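Local coordinates for protein lysyl oxidase (Pichia pastoris, PDB 1W7C) that probably oxidises primary amines, lysine side chains among them, using copper and a topaquinone formed from one of its own tyrosines, at residues L285-P288 with E289-W293; E722-F725 with E726-T729. All blocks are in the same frame, centred on the assembly; numbering follows the deposited sequence.

Contact 1 of 2, residues L285-P288 with E289-W293; sequences LVEP and EGRRW
E287 and G290 close a type I beta turn in which G290 N donates to E287 O at 3.1 Å, with an N-H...O angle of 168°. P288 and E289 fill the two central positions of the turn. G290, with a positive phi of 86°, then leads the chain out of the turn.

The side chain of E287 lies alongside the returning chain. The backbone sets E287 CB 3.6 Å from G290 O; with CG anti to the carbonyl carbon (chi1 -78°) and the chain beyond it extended, E287 OE1 reaches 3.4 Å from R291 CA.

The carboxylate works through three waters. Two of them donate to OE2: one, 2.8 Å from E287 OE2, accepts from R292 N, and the other accepts from W293 NE1 at 3.0 Å, in the plane of the indole. The third lies 2.7 Å from E287 OE1 and accepts from R291 NE. The direct separation of E287 OE1 and R291 NE, 5.0 Å, excludes a salt bridge but would still let the opposite charges attract.

Within 289-293, R291 lies over one face of the W293 indole: R291 CD rides 3.4 Å above the centre of the ring, and W293 CZ2 lies 3.3 Å from the guanidinium plane, toward its rim.

The other charged ends look outward from the turn. R292 makes one salt bridge within its own chain, to E403 on strand 391-405, and another to D278 of the second subunit, while E289 OE1 accepts from K281 N of that subunit. This is a beta turn with a water-bridged carboxylate, linking strand 284-286, which pairs with a strand of the second subunit, to strand 294-296.

Contact 2 of 2, residues E722-F725 with E726-T729; sequences EPNF and EDYT
N724 and F725 each offer a backbone carbonyl to the residue three places on: D727 N donates to N724 O at 3.0 Å and Y728 N to F725 O at 3.0 Å, successive bonds of a short 3-10 turn. Overlapping its start, N724 is the centre of an inverse gamma turn, closed by a weak bond from F725 N to P723 O.

The N724 side chain stands between its backbone N and carbonyl carbon (chi1 53°), from where ND2 makes a weak but fairly straight bond to D727 OD2, 3.4 Å long. Amide and carboxylate planes are 84° apart, so the two groups meet almost perpendicularly. E726 bends back at chi2 (-77°), laying OE1 3.4 Å from N724 C. A water donates both to E726 OE1 and to E722 OE2, bridging two carboxylates of like charge.

The ring of F725 has P723 CB 3.7 Å above one face, toward the rim, and meets W706 and F708 of the second subunit. Y728 OH is hydrogen-bonded to S419 of that subunit. The motif is an inverse gamma turn merging into a single 3-10 turn, with its aromatic side chains packed into the dimer interface.

From the N terminus, contact 1 comes first, at 285-293, where it forms a beta turn within the short loop 287-293, whose far end is held through waters, between strands 284-286 and 294-296 of the enzyme domain. Contact 2 follows more than 400 residues later, at 722-729, and closes a turn in the C-terminal loop between strands 716-720 and 734-737. The two lie in series, neither nested nor crossed. The centres of contacts 1 and 2 are about 19 Å apart, and they do not touch. Strand 391-405 lies beside both: from contact 1, W293 packs on it and R292 pairs with its E403; from contact 2, N724 and D727 pack on it. Both also reach the second subunit, fastening separate loops into the dimer interface.

Contact 1 of 2, residues L285-P288 with E289-W293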
ATOM      1  N   LEU A 285     -11.776 -10.925 -14.877  1.00 17.05           N
ATOM      2  CA  LEU A 285     -12.693  -9.820 -14.797  1.00 18.32           C
ATOM      3  C   LEU A 285     -13.536  -9.719 -16.091  1.00 17.62           C
ATOM      4  O   LEU A 285     -13.026  -9.804 -17.190  1.00 19.65           O
ATOM      5  CB  LEU A 285     -11.863  -8.556 -14.629  1.00 25.49           C
ATOM      6  CG  LEU A 285     -12.544  -7.332 -14.121  1.00 25.21           C
ATOM      7  CD1 LEU A 285     -12.990  -7.568 -12.668  1.00 30.83           C
ATOM      8  CD2 LEU A 285     -11.543  -6.173 -14.252  1.00 32.68           C
ATOM      9  N   VAL A 286     -14.847  -9.613 -15.943  1.00 17.87           N
ATOM     10  CA  VAL A 286     -15.746  -9.391 -17.060  1.00 19.18           C
ATOM     11  C   VAL A 286     -16.654  -8.201 -16.772  1.00 18.07           C
ATOM     12  O   VAL A 286     -16.851  -7.806 -15.620  1.00 18.41           O
ATOM     13  CB  VAL A 286     -16.590 -10.646 -17.376  1.00 21.93           C
ATOM     14  CG1 VAL A 286     -15.689 -11.797 -17.704  1.00 25.27           C
ATOM     15  CG2 VAL A 286     -17.502 -10.988 -16.230  1.00 22.89           C
ATOM     16  N   GLU A 287     -17.247  -7.704 -17.860  1.00 18.83           N
ATOM     17  CA  GLU A 287     -18.186  -6.595 -17.827  1.00 19.32           C
ATOM     18  C   GLU A 287     -19.530  -7.111 -18.271  1.00 20.28           C
ATOM     19  O   GLU A 287     -19.821  -7.117 -19.480  1.00 20.33           O
ATOM     20  CB  GLU A 287     -17.696  -5.472 -18.744  1.00 18.22           C
ATOM     21  CG  GLU A 287     -16.578  -4.682 -18.081  1.00 18.14           C
ATOM     22  CD  GLU A 287     -15.929  -3.619 -18.935  1.00 18.83           C
ATOM     23  OE1 GLU A 287     -16.129  -3.586 -20.164  1.00 18.51           O
ATOM     24  OE2 GLU A 287     -15.142  -2.846 -18.373  1.00 18.26           O
ATOM     25  N   PRO A 288     -20.365  -7.575 -17.338  1.00 19.73           N
ATOM     26  CA  PRO A 288     -21.604  -8.261 -17.771  1.00 22.04           C
ATOM     27  C   PRO A 288     -22.545  -7.397 -18.599  1.00 20.78           C
ATOM     28  O   PRO A 288     -23.315  -7.905 -19.382  1.00 26.04           O
ATOM     29  CB  PRO A 288     -22.304  -8.649 -16.460  1.00 25.85           C
ATOM     30  CG  PRO A 288     -21.321  -8.428 -15.371  1.00 32.55           C
ATOM     31  CD  PRO A 288     -20.259  -7.483 -15.867  1.00 23.18           C
ATOM     32  N   GLU A 289     -22.479  -6.077 -18.371  1.00 20.30           N
ATOM     33  CA  GLU A 289     -23.355  -5.134 -19.076  1.00 22.16           C
ATOM     34  C   GLU A 289     -22.552  -4.111 -19.872  1.00 20.18           C
ATOM     35  O   GLU A 289     -23.055  -3.047 -20.212  1.00 22.42           O
ATOM     36  CB  GLU A 289     -24.309  -4.461 -18.096  1.00 22.59           C
ATOM     37  CG  GLU A 289     -25.341  -5.432 -17.535  1.00 24.63           C
ATOM     38  CD  GLU A 289     -26.461  -4.768 -16.760  1.00 34.78           C
ATOM     39  OE1 GLU A 289     -26.359  -3.600 -16.356  1.00 23.48           O
ATOM     40  OE2 GLU A 289     -27.455  -5.433 -16.544  1.00 33.02           O
ATOM     41  N   GLY A 290     -21.321  -4.470 -20.226  1.00 21.66           N
ATOM     42  CA  GLY A 290     -20.501  -3.624 -21.058  1.00 22.43           C
ATOM     43  C   GLY A 290     -19.731  -2.578 -20.280  1.00 17.68           C
ATOM     44  O   GLY A 290     -19.698  -2.525 -19.035  1.00 19.21           O
ATOM     45  N   ARG A 291     -19.073  -1.716 -21.038  1.00 18.85           N
ATOM     46  CA  ARG A 291     -18.065  -0.782 -20.550  1.00 18.77           C
ATOM     47  C   ARG A 291     -18.730   0.455 -19.961  1.00 17.41           C
ATOM     48  O   ARG A 291     -19.723   0.967 -20.485  1.00 17.93           O
ATOM     49  CB  ARG A 291     -17.213  -0.412 -21.728  1.00 16.99           C
ATOM     50  CG  ARG A 291     -16.095   0.561 -21.413  1.00 16.95           C
ATOM     51  CD  ARG A 291     -15.391   1.047 -22.638  1.00 17.42           C
ATOM     52  NE  ARG A 291     -14.577   0.019 -23.264  1.00 17.18           N
ATOM     53  CZ  ARG A 291     -13.861   0.227 -24.371  1.00 20.31           C
ATOM     54  NH1 ARG A 291     -13.962   1.380 -25.003  1.00 19.97           N
ATOM     55  NH2 ARG A 291     -13.078  -0.727 -24.872  1.00 21.62           N
ATOM     56  N   ARG A 292     -18.148   0.946 -18.868  1.00 17.33           N
ATOM     57  CA  ARG A 292     -18.743   2.049 -18.087  1.00 17.38           C
ATOM     58  C   ARG A 292     -17.960   3.371 -18.051  1.00 17.15           C
ATOM     59  O   ARG A 292     -18.316   4.278 -17.295  1.00 17.86           O
ATOM     60  CB  ARG A 292     -19.047   1.582 -16.645  1.00 17.35           C
ATOM     61  CG  ARG A 292     -19.788   0.253 -16.586  1.00 18.95           C
ATOM     62  CD  ARG A 292     -20.491  -0.065 -15.318  1.00 19.14           C
ATOM     63  NE  ARG A 292     -19.665   0.311 -14.165  1.00 16.90           N
ATOM     64  CZ  ARG A 292     -20.117   0.911 -13.069  1.00 17.26           C
ATOM     65  NH1 ARG A 292     -21.428   1.067 -12.865  1.00 17.95           N
ATOM     66  NH2 ARG A 292     -19.227   1.354 -12.177  1.00 17.10           N
ATOM     67  N   TRP A 293     -16.903   3.441 -18.866  1.00 15.65           N
ATOM     68  CA  TRP A 293     -16.161   4.659 -19.140  1.00 16.56           C
ATOM     69  C   TRP A 293     -16.338   4.989 -20.622  1.00 17.31           C
ATOM     70  O   TRP A 293     -16.598   4.129 -21.445  1.00 17.22           O
ATOM     71  CB  TRP A 293     -14.672   4.518 -18.753  1.00 15.95           C
ATOM     72  CG  TRP A 293     -13.954   3.352 -19.375  1.00 16.01           C
ATOM     73  CD1 TRP A 293     -13.846   2.094 -18.864  1.00 16.03           C
ATOM     74  CD2 TRP A 293     -13.186   3.349 -20.598  1.00 15.46           C
ATOM     75  NE1 TRP A 293     -13.114   1.295 -19.711  1.00 16.46           N
ATOM     76  CE2 TRP A 293     -12.709   2.029 -20.789  1.00 15.98           C
ATOM     77  CE3 TRP A 293     -12.913   4.305 -21.587  1.00 16.61           C
ATOM     78  CZ2 TRP A 293     -11.930   1.669 -21.873  1.00 17.97           C
ATOM     79  CZ3 TRP A 293     -12.139   3.943 -22.664  1.00 18.72           C
ATOM     80  CH2 TRP A 293     -11.669   2.629 -22.810  1.00 18.49           C
TER
HETATM   81  O   HOH W   1     -16.244  -0.454 -17.422  1.00 17.50           O
HETATM   82  O   HOH W   2     -12.851  -1.567 -19.003  1.00 17.69           O
HETATM   83  O   HOH W   3     -14.446  -2.558 -21.967  1.00 20.46           O

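Contact 2 of 2, residues E722-F725 with E726-T729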
ATOM      1  N   GLU A 722     -11.888 -13.678 -26.025  1.00 25.76           N
ATOM      2  CA  GLU A 722     -10.453 -13.725 -26.257  1.00 24.02           C
ATOM      3  C   GLU A 722      -9.882 -12.313 -26.374  1.00 25.08           C
ATOM      4  O   GLU A 722     -10.424 -11.492 -27.101  1.00 26.95           O
ATOM      5  CB  GLU A 722     -10.178 -14.532 -27.537  1.00 32.09           C
ATOM      6  CG  GLU A 722      -8.690 -14.791 -27.770  1.00 27.77           C
ATOM      7  CD  GLU A 722      -8.404 -15.593 -29.022  1.00 47.28           C
ATOM      8  OE1 GLU A 722      -9.334 -16.202 -29.576  1.00 42.19           O
ATOM      9  OE2 GLU A 722      -7.236 -15.612 -29.447  1.00 51.19           O
ATOM     10  N   PRO A 723      -8.806 -12.021 -25.651  1.00 23.21           N
ATOM     11  CA  PRO A 723      -8.082 -10.769 -25.828  1.00 24.31           C
ATOM     12  C   PRO A 723      -7.647 -10.570 -27.269  1.00 20.94           C
ATOM     13  O   PRO A 723      -7.504 -11.537 -28.009  1.00 25.19           O
ATOM     14  CB  PRO A 723      -6.857 -10.941 -24.905  1.00 25.00           C
ATOM     15  CG  PRO A 723      -7.345 -11.890 -23.863  1.00 25.45           C
ATOM     16  CD  PRO A 723      -8.219 -12.858 -24.595  1.00 23.88           C
ATOM     17  N   ASN A 724      -7.378  -9.313 -27.597  1.00 27.10           N
ATOM     18  CA  ASN A 724      -6.862  -8.890 -28.900  1.00 29.62           C
ATOM     19  C   ASN A 724      -5.381  -9.218 -29.139  1.00 23.35           C
ATOM     20  O   ASN A 724      -4.598  -8.330 -29.480  1.00 24.25           O
ATOM     21  CB  ASN A 724      -7.132  -7.373 -29.110  1.00 28.40           C
ATOM     22  CG  ASN A 724      -6.629  -6.493 -27.964  1.00 36.58           C
ATOM     23  OD1 ASN A 724      -6.763  -6.827 -26.776  1.00 35.54           O
ATOM     24  ND2 ASN A 724      -6.076  -5.331 -28.323  1.00 29.33           N
ATOM     25  N   PHE A 725      -4.982 -10.483 -28.974  1.00 24.78           N
ATOM     26  CA  PHE A 725      -3.557 -10.835 -29.030  1.00 23.38           C
ATOM     27  C   PHE A 725      -2.974 -10.511 -30.415  1.00 26.31           C
ATOM     28  O   PHE A 725      -1.793 -10.198 -30.545  1.00 23.72           O
ATOM     29  CB  PHE A 725      -3.323 -12.330 -28.769  1.00 23.36           C
ATOM     30  CG  PHE A 725      -3.747 -12.815 -27.403  1.00 23.67           C
ATOM     31  CD1 PHE A 725      -4.726 -13.808 -27.293  1.00 27.63           C
ATOM     32  CD2 PHE A 725      -3.137 -12.342 -26.227  1.00 23.76           C
ATOM     33  CE1 PHE A 725      -5.114 -14.293 -26.049  1.00 26.97           C
ATOM     34  CE2 PHE A 725      -3.502 -12.856 -24.989  1.00 23.75           C
ATOM     35  CZ  PHE A 725      -4.506 -13.824 -24.909  1.00 24.80           C
ATOM     36  N   GLU A 726      -3.799 -10.619 -31.446  1.00 26.23           N
ATOM     37  CA  GLU A 726      -3.360 -10.365 -32.820  1.00 28.01           C
ATOM     38  C   GLU A 726      -2.849  -8.939 -33.051  1.00 28.01           C
ATOM     39  O   GLU A 726      -2.094  -8.707 -34.000  1.00 33.87           O
ATOM     40  CB  GLU A 726      -4.485 -10.697 -33.828  1.00 36.23           C
ATOM     41  CG  GLU A 726      -5.642  -9.688 -33.851  1.00 43.89           C
ATOM     42  CD  GLU A 726      -6.615  -9.822 -32.680  1.00 59.51           C
ATOM     43  OE1 GLU A 726      -6.520 -10.808 -31.918  1.00 41.22           O
ATOM     44  OE2 GLU A 726      -7.485  -8.933 -32.520  1.00 46.71           O
ATOM     45  N   ASP A 727      -3.255  -8.002 -32.192  1.00 26.36           N
ATOM     46  CA  ASP A 727      -2.836  -6.610 -32.283  1.00 27.54           C
ATOM     47  C   ASP A 727      -1.431  -6.384 -31.675  1.00 23.00           C
ATOM     48  O   ASP A 727      -0.846  -5.316 -31.853  1.00 26.42           O
ATOM     49  CB  ASP A 727      -3.837  -5.690 -31.552  1.00 25.87           C
ATOM     50  CG  ASP A 727      -5.179  -5.587 -32.238  1.00 39.13           C
ATOM     51  OD1 ASP A 727      -5.327  -6.102 -33.360  1.00 58.74           O
ATOM     52  OD2 ASP A 727      -6.144  -4.976 -31.713  1.00 46.09           O
ATOM     53  N   TYR A 728      -0.903  -7.353 -30.923  1.00 22.12           N
ATOM     54  CA  TYR A 728       0.426  -7.231 -30.316  1.00 25.07           C
ATOM     55  C   TYR A 728       1.503  -7.714 -31.259  1.00 27.34           C
ATOM     56  O   TYR A 728       1.576  -8.911 -31.606  1.00 30.71           O
ATOM     57  CB  TYR A 728       0.497  -8.000 -29.008  1.00 23.43           C
ATOM     58  CG  TYR A 728       1.841  -7.900 -28.334  1.00 22.85           C
ATOM     59  CD1 TYR A 728       2.183  -6.788 -27.580  1.00 20.19           C
ATOM     60  CD2 TYR A 728       2.780  -8.918 -28.449  1.00 25.71           C
ATOM     61  CE1 TYR A 728       3.412  -6.672 -26.953  1.00 20.78           C
ATOM     62  CE2 TYR A 728       4.019  -8.819 -27.808  1.00 21.31           C
ATOM     63  CZ  TYR A 728       4.323  -7.686 -27.069  1.00 20.97           C
ATOM     64  OH  TYR A 728       5.532  -7.560 -26.431  1.00 22.35           O
ATOM     65  N   THR A 729       2.290  -6.756 -31.726  1.00 37.98           N
ATOM     66  CA  THR A 729       3.506  -7.051 -32.424  1.00 48.51           C
ATOM     67  C   THR A 729       4.663  -6.508 -31.601  1.00 39.93           C
ATOM     68  O   THR A 729       4.657  -5.362 -31.093  1.00 59.72           O
ATOM     69  CB  THR A 729       3.535  -6.520 -33.889  1.00 66.61           C
ATOM     70  OG1 THR A 729       4.872  -6.637 -34.402  1.00 72.90           O
ATOM     71  CG2 THR A 729       3.203  -5.013 -33.987  1.00 58.78           C
TER
HETATM   72  O   HOH W   4      -6.374 -13.314 -30.908  1.00 58.89           O
HETATM   73  O   HOH W   5       0.185 -11.401 -32.454  1.00 69.04           O